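Long-range contacts in periplasmic branched-chain amino acid-binding protein (Burkholderia mallei, PDB 3I09), which probably binds branched-chain amino acids or related small carboxylates in the periplasm and delivers them to an ABC transporter: residues D12-Y17 and Y49-N54; A18-Q23 and L230-D235. One frame throughout, in Å; residues are numbered along the deposited sequence.

Contact 1. Residues D12-Y17 and Y49-N54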
ATOM      1  N   ASP A  12       4.716   5.587  -9.488  1.00 11.42           N
ATOM      2  CA  ASP A  12       5.729   4.974 -10.377  1.00 11.33           C
ATOM      3  C   ASP A  12       4.986   4.345 -11.574  1.00 12.13           C
ATOM      4  O   ASP A  12       4.262   3.354 -11.412  1.00 13.67           O
ATOM      5  CB  ASP A  12       6.494   3.881  -9.642  1.00 11.05           C
ATOM      6  CG  ASP A  12       7.454   3.109 -10.544  1.00 13.60           C
ATOM      7  OD1 ASP A  12       7.734   3.594 -11.646  1.00 13.82           O
ATOM      8  OD2 ASP A  12       7.935   2.019 -10.126  1.00 12.22           O
HETATM    9  N   MSE A  13       5.173   4.914 -12.758  1.00 12.76           N
HETATM   10  CA  MSE A  13       4.525   4.356 -13.950  0.50 13.78           C
HETATM   11  C   MSE A  13       5.487   3.588 -14.836  1.00 14.20           C
HETATM   12  O   MSE A  13       5.080   3.042 -15.862  1.00 16.16           O
HETATM   13  CB  MSE A  13       3.812   5.451 -14.735  0.50 13.50           C
HETATM   14  CG  MSE A  13       2.560   5.903 -14.048  0.50 16.31           C
HETATM   15 SE   MSE A  13       1.793   7.432 -14.940  0.38 15.25          SE
HETATM   16  CE  MSE A  13       1.091   6.559 -16.511  0.50 21.72           C
ATOM     17  N   SER A  14       6.765   3.520 -14.437  1.00 13.94           N
ATOM     18  CA  SER A  14       7.790   2.928 -15.300  1.00 14.49           C
ATOM     19  C   SER A  14       8.739   1.902 -14.683  1.00 14.46           C
ATOM     20  O   SER A  14       9.399   1.180 -15.422  1.00 15.49           O
ATOM     21  CB  SER A  14       8.621   4.042 -15.970  1.00 14.60           C
ATOM     22  OG  SER A  14       9.148   4.995 -15.053  1.00 14.45           O
ATOM     23  N   GLY A  15       8.833   1.826 -13.363  1.00 13.96           N
ATOM     24  CA  GLY A  15       9.809   0.963 -12.693  1.00 13.78           C
ATOM     25  C   GLY A  15       9.176  -0.232 -11.971  1.00 13.75           C
ATOM     26  O   GLY A  15       8.141  -0.774 -12.410  1.00 12.71           O
ATOM     27  N   LEU A  16       9.795  -0.631 -10.870  1.00 12.13           N
ATOM     28  CA  LEU A  16       9.493  -1.902 -10.214  1.00 12.22           C
ATOM     29  C   LEU A  16       8.084  -1.944  -9.565  1.00 12.43           C
ATOM     30  O   LEU A  16       7.640  -3.015  -9.154  1.00 12.72           O
ATOM     31  CB  LEU A  16      10.536  -2.230  -9.170  1.00 11.82           C
ATOM     32  CG  LEU A  16      10.481  -1.505  -7.814  1.00 13.54           C
ATOM     33  CD1 LEU A  16      11.484  -2.146  -6.867  1.00 13.19           C
ATOM     34  CD2 LEU A  16      10.768   0.009  -7.930  1.00 12.14           C
ATOM     35  N   TYR A  17       7.419  -0.795  -9.435  1.00 12.06           N
ATOM     36  CA  TYR A  17       6.056  -0.735  -8.863  1.00 12.09           C
ATOM     37  C   TYR A  17       4.947  -0.440  -9.890  1.00 11.93           C
ATOM     38  O   TYR A  17       3.777  -0.293  -9.514  1.00 12.81           O
ATOM     39  CB  TYR A  17       5.999   0.303  -7.726  1.00 12.51           C
ATOM     40  CG  TYR A  17       6.965   0.023  -6.598  1.00 11.67           C
ATOM     41  CD1 TYR A  17       7.136  -1.241  -6.117  1.00 11.25           C
ATOM     42  CD2 TYR A  17       7.700   1.069  -5.987  1.00  8.83           C
ATOM     43  CE1 TYR A  17       8.004  -1.504  -5.051  1.00 12.53           C
ATOM     44  CE2 TYR A  17       8.576   0.824  -4.944  1.00 12.08           C
ATOM     45  CZ  TYR A  17       8.719  -0.472  -4.470  1.00 13.48           C
ATOM     46  OH  TYR A  17       9.572  -0.764  -3.429  1.00 14.69           O
ATOM     47  N   TYR A  49      -1.838  13.556 -14.162  1.00 11.82           N
ATOM     48  CA  TYR A  49      -0.971  12.519 -13.625  1.00 11.19           C
ATOM     49  C   TYR A  49       0.480  12.729 -13.964  1.00 11.02           C
ATOM     50  O   TYR A  49       0.800  13.486 -14.873  1.00 10.45           O
ATOM     51  CB  TYR A  49      -1.451  11.151 -14.099  1.00 11.42           C
ATOM     52  CG  TYR A  49      -1.350  10.973 -15.590  1.00 14.50           C
ATOM     53  CD1 TYR A  49      -2.364  11.404 -16.428  1.00 19.55           C
ATOM     54  CD2 TYR A  49      -0.245  10.357 -16.152  1.00 20.33           C
ATOM     55  CE1 TYR A  49      -2.270  11.240 -17.808  1.00 23.40           C
ATOM     56  CE2 TYR A  49      -0.149  10.192 -17.531  1.00 23.15           C
ATOM     57  CZ  TYR A  49      -1.148  10.646 -18.333  1.00 26.52           C
ATOM     58  OH  TYR A  49      -1.045  10.470 -19.693  1.00 33.51           O
ATOM     59  N   ALA A  50       1.358  12.073 -13.224  1.00 10.56           N
ATOM     60  CA  ALA A  50       2.781  12.144 -13.499  1.00 11.69           C
ATOM     61  C   ALA A  50       3.450  10.878 -13.020  1.00 12.80           C
ATOM     62  O   ALA A  50       2.996  10.256 -12.054  1.00 12.10           O
ATOM     63  CB  ALA A  50       3.405  13.384 -12.818  1.00 11.10           C
ATOM     64  N   ASP A  51       4.524  10.499 -13.712  1.00 12.13           N
ATOM     65  CA  ASP A  51       5.381   9.375 -13.305  1.00 12.86           C
ATOM     66  C   ASP A  51       6.500   9.971 -12.467  1.00 12.64           C
ATOM     67  O   ASP A  51       7.302  10.781 -12.987  1.00 12.01           O
ATOM     68  CB  ASP A  51       6.002   8.749 -14.563  1.00 12.72           C
ATOM     69  CG  ASP A  51       6.908   7.571 -14.270  1.00 14.40           C
ATOM     70  OD1 ASP A  51       7.101   7.175 -13.091  1.00 11.81           O
ATOM     71  OD2 ASP A  51       7.446   7.006 -15.258  1.00 16.52           O
ATOM     72  N   HIS A  52       6.573   9.615 -11.190  1.00 11.99           N
ATOM     73  CA  HIS A  52       7.684  10.126 -10.354  1.00 11.70           C
ATOM     74  C   HIS A  52       9.009   9.425 -10.547  1.00 11.89           C
ATOM     75  O   HIS A  52      10.016   9.879 -10.006  1.00 13.43           O
ATOM     76  CB  HIS A  52       7.337  10.230  -8.858  1.00 11.65           C
ATOM     77  CG  HIS A  52       6.915   8.961  -8.187  1.00 11.24           C
ATOM     78  ND1 HIS A  52       7.580   7.757  -8.309  1.00 10.43           N
ATOM     79  CD2 HIS A  52       5.948   8.759  -7.257  1.00 12.25           C
ATOM     80  CE1 HIS A  52       7.027   6.869  -7.506  1.00 12.60           C
ATOM     81  NE2 HIS A  52       6.021   7.448  -6.866  1.00  9.95           N
ATOM     82  N   GLN A  53       8.992   8.326 -11.287  1.00 12.77           N
ATOM     83  CA  GLN A  53      10.215   7.581 -11.592  0.50 13.99           C
ATOM     84  C   GLN A  53      10.946   7.164 -10.310  1.00 13.48           C
ATOM     85  O   GLN A  53      12.156   7.012 -10.303  1.00 13.17           O
ATOM     86  CB  GLN A  53      11.132   8.431 -12.484  0.50 14.03           C
ATOM     87  CG  GLN A  53      10.399   9.118 -13.647  0.50 16.24           C
ATOM     88  CD  GLN A  53      11.327   9.631 -14.718  0.50 18.93           C
ATOM     89  OE1 GLN A  53      12.295   8.953 -15.110  0.50 22.47           O
ATOM     90  NE2 GLN A  53      11.037  10.823 -15.218  0.50 16.47           N
ATOM     91  N   ASN A  54      10.210   6.959  -9.226  1.00 11.61           N
ATOM     92  CA  ASN A  54      10.821   6.639  -7.922  1.00 12.00           C
ATOM     93  C   ASN A  54      11.833   7.665  -7.410  1.00 13.33           C
ATOM     94  O   ASN A  54      12.794   7.312  -6.718  1.00 13.54           O
ATOM     95  CB  ASN A  54      11.378   5.223  -7.920  1.00 12.72           C
ATOM     96  CG  ASN A  54      10.283   4.220  -8.025  1.00 13.54           C
ATOM     97  OD1 ASN A  54       9.386   4.217  -7.185  1.00 13.52           O
ATOM     98  ND2 ASN A  54      10.327   3.361  -9.075  1.00 15.00           N
TER
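The amide of Asn54 lies over the carboxylate of Asp12, the two planes 71° apart, and ND2 of Asn54 gives a hydrogen bond of 2.9 Å to OD2 of Asp12 from almost straight above the carboxylate plane. Tyr17 N reaches the same OD2 from the opposite face. OD1 of Asp12 accepts Ser14 N and Gly15 N, the Asx turn and Asx motif that curl the loop after strand 5-11. With CG anti to the backbone N (chi1 174°), the carboxylate is swung into the middle of these four donors.

Asp51, at the end of strand 43-51, takes Met13 N on OD1 at 3.0 Å in a nearly straight bond (172°) and, from the other face, Gln53 N in a second Asx turn; its OD2 offers the syn lone pair to Ser14 OG at 2.6 Å. Aspartate suits both positions: its short carboxylate accepts nearby backbone N-H groups and still serves the other segment. The His52 ring turns one face to Asp12 N, while its NE2 bonds Thr79 O. On the more exposed side, one of two conformers of Met13, a selenomethionine, brings SE 3.8 Å from CD2 of Tyr49, an oblique Met-aromatic contact.

The two carboxylates run side by side, OD1 of Asp12 3.9 Å from OD1 of Asp51. Their mutual repulsion is probably offset by the N-H and hydroxyl donors that surround them, which tie both strand-end loops together near the ligand-binding Tyr17.

Contact 2. Residues A18-Q23 and L230-D235; sequences ADIDGQ and LMFIND. With EDO (1,2-ethanediol), chain G.
Ile20 stands at about a right angle to Phe232 and meets it with both branches. The methyl CD1 comes obliquely to the ring, 3.6 Å from CD2 of Phe232, while CG2 of Ile20 lies 3.7 Å from CB of Phe232. Setting CG1 between the backbone N and the carbonyl carbon (chi1 59°) puts CD1 beside CD2 and CE2 of the ring and leaves CG2 against CB. A beta-branched residue suits this place because its two arms cover ring and CB together; Leu279 of helix 278-297 touches both side chains.

Asn234, in the first turn of helix 233-239, points its side chain at the backbone of 19-20. OD1 lies 3.6 Å from CA of Ile20, and ND2 lies 3.4 Å from Asp19 O at an angle too poor for a hydrogen bond; that carbonyl is instead bonded by Gln280 NE2.

Phe232 holds the N-cap position, and OD2 of Asp235 accepts Phe232 N at 2.8 Å (175°), the reciprocal half of a capping box; phenylalanine has no side-chain acceptor for the other half. OD1 of Asp235 meets O1 of a 1,2-ethanediol, a molecule probably from the crystallisation liquor.

Between the two segments the contact is apolar, Ile20 on Phe232, with Asn234 resting on the backbone of 19-20 and its OD1 buried without a polar partner. Lacking direct hydrogen bonds, such a join is consistent with the two-lobed type I binding-protein fold, whose lobes open and close around ligand.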
ATOM      1  N   ALA A  18       5.287  -0.421 -11.175  1.00 12.26           N
ATOM      2  CA  ALA A  18       4.322  -0.008 -12.209  1.00 13.19           C
ATOM      3  C   ALA A  18       3.147  -0.985 -12.319  1.00 12.65           C
ATOM      4  O   ALA A  18       2.008  -0.552 -12.475  1.00 13.58           O
ATOM      5  CB  ALA A  18       5.016   0.143 -13.589  1.00 12.23           C
ATOM      6  N   ASP A  19       3.412  -2.280 -12.200  1.00 13.97           N
ATOM      7  CA  ASP A  19       2.356  -3.280 -12.429  1.00 13.69           C
ATOM      8  C   ASP A  19       1.346  -3.268 -11.326  1.00 12.70           C
ATOM      9  O   ASP A  19       0.168  -3.461 -11.575  1.00 12.96           O
ATOM     10  CB  ASP A  19       2.926  -4.704 -12.550  1.00 14.99           C
ATOM     11  CG  ASP A  19       3.709  -4.930 -13.806  1.00 21.90           C
ATOM     12  OD1 ASP A  19       3.445  -4.265 -14.829  1.00 29.94           O
ATOM     13  OD2 ASP A  19       4.594  -5.813 -13.762  1.00 29.42           O
ATOM     14  N   ILE A  20       1.788  -3.057 -10.085  1.00 11.77           N
ATOM     15  CA  ILE A  20       0.874  -3.149  -8.936  1.00 11.99           C
ATOM     16  C   ILE A  20      -0.001  -1.873  -8.782  1.00 12.29           C
ATOM     17  O   ILE A  20      -0.999  -1.863  -8.064  1.00 12.24           O
ATOM     18  CB  ILE A  20       1.651  -3.431  -7.604  1.00 12.77           C
ATOM     19  CG1 ILE A  20       2.682  -2.340  -7.321  1.00 11.71           C
ATOM     20  CG2 ILE A  20       2.328  -4.804  -7.615  1.00 13.73           C
ATOM     21  CD1 ILE A  20       3.272  -2.439  -5.926  1.00 13.49           C
ATOM     22  N   ASP A  21       0.381  -0.787  -9.448  1.00 11.50           N
ATOM     23  CA  ASP A  21      -0.334   0.481  -9.358  1.00 12.19           C
ATOM     24  C   ASP A  21      -0.234   1.134 -10.729  1.00 11.21           C
ATOM     25  O   ASP A  21      -0.959   0.718 -11.674  1.00 12.71           O
ATOM     26  CB  ASP A  21       0.215   1.355  -8.196  1.00 12.16           C
ATOM     27  CG  ASP A  21      -0.618   2.619  -7.954  1.00 17.67           C
ATOM     28  OD1 ASP A  21      -1.883   2.562  -8.135  1.00 18.80           O
ATOM     29  OD2 ASP A  21      -0.035   3.678  -7.556  1.00 18.84           O
ATOM     30  N   GLY A  22       0.665   2.103 -10.902  1.00 12.04           N
ATOM     31  CA  GLY A  22       0.981   2.608 -12.246  1.00 11.51           C
ATOM     32  C   GLY A  22      -0.224   3.024 -13.090  1.00 12.75           C
ATOM     33  O   GLY A  22      -1.179   3.637 -12.579  1.00 12.47           O
ATOM     34  N   GLN A  23      -0.156   2.735 -14.396  1.00 12.17           N
ATOM     35  CA  GLN A  23      -1.196   3.097 -15.348  1.00 13.37           C
ATOM     36  C   GLN A  23      -2.559   2.507 -14.962  1.00 12.53           C
ATOM     37  O   GLN A  23      -3.591   3.120 -15.180  1.00 12.17           O
ATOM     38  CB  GLN A  23      -0.808   2.669 -16.791  1.00 13.57           C
ATOM     39  CG  GLN A  23      -2.021   2.548 -17.774  1.00 19.50           C
ATOM     40  N   LEU A 230       5.408  -7.732   2.142  1.00 12.86           N
ATOM     41  CA  LEU A 230       4.466  -7.022   1.259  1.00 12.91           C
ATOM     42  C   LEU A 230       4.466  -7.685  -0.121  1.00 13.77           C
ATOM     43  O   LEU A 230       5.491  -7.732  -0.809  1.00 12.69           O
ATOM     44  CB  LEU A 230       4.769  -5.538   1.132  1.00 12.92           C
ATOM     45  CG  LEU A 230       3.753  -4.744   0.326  1.00 12.98           C
ATOM     46  CD1 LEU A 230       2.273  -4.941   0.835  1.00 12.11           C
ATOM     47  CD2 LEU A 230       4.178  -3.228   0.267  1.00 13.72           C
HETATM   48  N   MSE A 231       3.331  -8.270  -0.487  1.00 14.08           N
HETATM   49  CA  MSE A 231       3.198  -9.012  -1.753  0.50 14.35           C
HETATM   50  C   MSE A 231       1.800  -8.694  -2.302  1.00 15.50           C
HETATM   51  O   MSE A 231       0.828  -8.814  -1.582  1.00 15.81           O
HETATM   52  CB  MSE A 231       3.355 -10.521  -1.471  0.50 14.81           C
HETATM   53  CG  MSE A 231       2.998 -11.492  -2.600  0.50 14.04           C
HETATM   54 SE   MSE A 231       3.814 -13.248  -2.305  0.38 15.34          SE
HETATM   55  CE  MSE A 231       5.652 -12.650  -2.258  0.50 16.01           C
ATOM     56  N   PHE A 232       1.721  -8.242  -3.539  1.00 14.35           N
ATOM     57  CA  PHE A 232       0.470  -7.944  -4.186  1.00 13.54           C
ATOM     58  C   PHE A 232       0.159  -9.059  -5.190  1.00 12.25           C
ATOM     59  O   PHE A 232       1.013  -9.879  -5.517  1.00 13.73           O
ATOM     60  CB  PHE A 232       0.569  -6.582  -4.910  1.00 13.13           C
ATOM     61  CG  PHE A 232       0.743  -5.433  -3.980  1.00 13.69           C
ATOM     62  CD1 PHE A 232      -0.348  -4.881  -3.332  1.00 13.18           C
ATOM     63  CD2 PHE A 232       2.020  -4.957  -3.688  1.00 11.97           C
ATOM     64  CE1 PHE A 232      -0.178  -3.802  -2.438  1.00 14.14           C
ATOM     65  CE2 PHE A 232       2.183  -3.881  -2.799  1.00 13.23           C
ATOM     66  CZ  PHE A 232       1.098  -3.333  -2.172  1.00 11.40           C
ATOM     67  N   ILE A 233      -1.043  -9.046  -5.737  1.00 13.69           N
ATOM     68  CA  ILE A 233      -1.466 -10.121  -6.634  1.00 13.43           C
ATOM     69  C   ILE A 233      -0.555 -10.216  -7.865  1.00 12.00           C
ATOM     70  O   ILE A 233      -0.285 -11.308  -8.336  1.00 10.77           O
ATOM     71  CB  ILE A 233      -2.974  -9.980  -7.019  1.00 14.10           C
ATOM     72  CG1 ILE A 233      -3.510 -11.313  -7.519  1.00 18.52           C
ATOM     73  CG2 ILE A 233      -3.220  -8.845  -8.074  1.00 11.48           C
ATOM     74  CD1 ILE A 233      -4.969 -11.258  -7.927  1.00 21.73           C
ATOM     75  N   ASN A 234      -0.013  -9.094  -8.326  1.00 13.06           N
ATOM     76  CA  ASN A 234       0.846  -9.084  -9.520  1.00 12.96           C
ATOM     77  C   ASN A 234       2.193  -9.761  -9.257  1.00 13.84           C
ATOM     78  O   ASN A 234       2.830 -10.322 -10.172  1.00 12.30           O
ATOM     79  CB  ASN A 234       1.101  -7.651 -10.002  1.00 13.27           C
ATOM     80  CG  ASN A 234      -0.163  -6.845 -10.091  1.00 13.92           C
ATOM     81  OD1 ASN A 234      -0.698  -6.398  -9.042  1.00 13.40           O
ATOM     82  ND2 ASN A 234      -0.707  -6.716 -11.311  1.00 13.32           N
ATOM     83  N   ASP A 235       2.630  -9.689  -8.000  1.00 13.44           N
ATOM     84  CA  ASP A 235       3.872 -10.325  -7.592  1.00 13.87           C
ATOM     85  C   ASP A 235       3.697 -11.853  -7.621  1.00 13.74           C
ATOM     86  O   ASP A 235       4.551 -12.597  -8.110  1.00 12.56           O
ATOM     87  CB  ASP A 235       4.280  -9.832  -6.196  1.00 15.26           C
ATOM     88  CG  ASP A 235       4.418  -8.298  -6.088  1.00 17.40           C
ATOM     89  OD1 ASP A 235       4.968  -7.661  -7.014  1.00 18.08           O
ATOM     90  OD2 ASP A 235       4.016  -7.720  -5.027  1.00 19.41           O
TER
HETATM   91  C1  EDO G   8       5.149  -7.549 -10.006  1.00 39.91           C
HETATM   92  O1  EDO G   8       4.941  -6.443  -9.133  1.00 36.84           O
HETATM   93  C2  EDO G   8       6.179  -7.144 -11.045  1.00 42.17           C
HETATM   94  O2  EDO G   8       7.441  -7.817 -10.875  1.00 44.11           O

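In the fold
Contacts 1 and 2 share a run of chain, 12-23, that leads from strand 5-11 into helix 22-36, and their centres lie 12 Å apart. They also touch: O of Met13 packs 3.7 Å from CB of Ala18. Contact 1 ties the start of this run to strand 43-51, neighbour of strand 5-11 in the mixed sheet; contact 2 carries its second half across to the start of helix 233-239, which follows the edge strand 225-228 of the four-stranded parallel sheet. Each supplies a pocket residue, Tyr17 and Ile20, whose side chains each lie about 4 Å from acetoacetic acid. One run, gripped by polar bonds in contact 1 and by apolar packing in contact 2, thus borders the ligand.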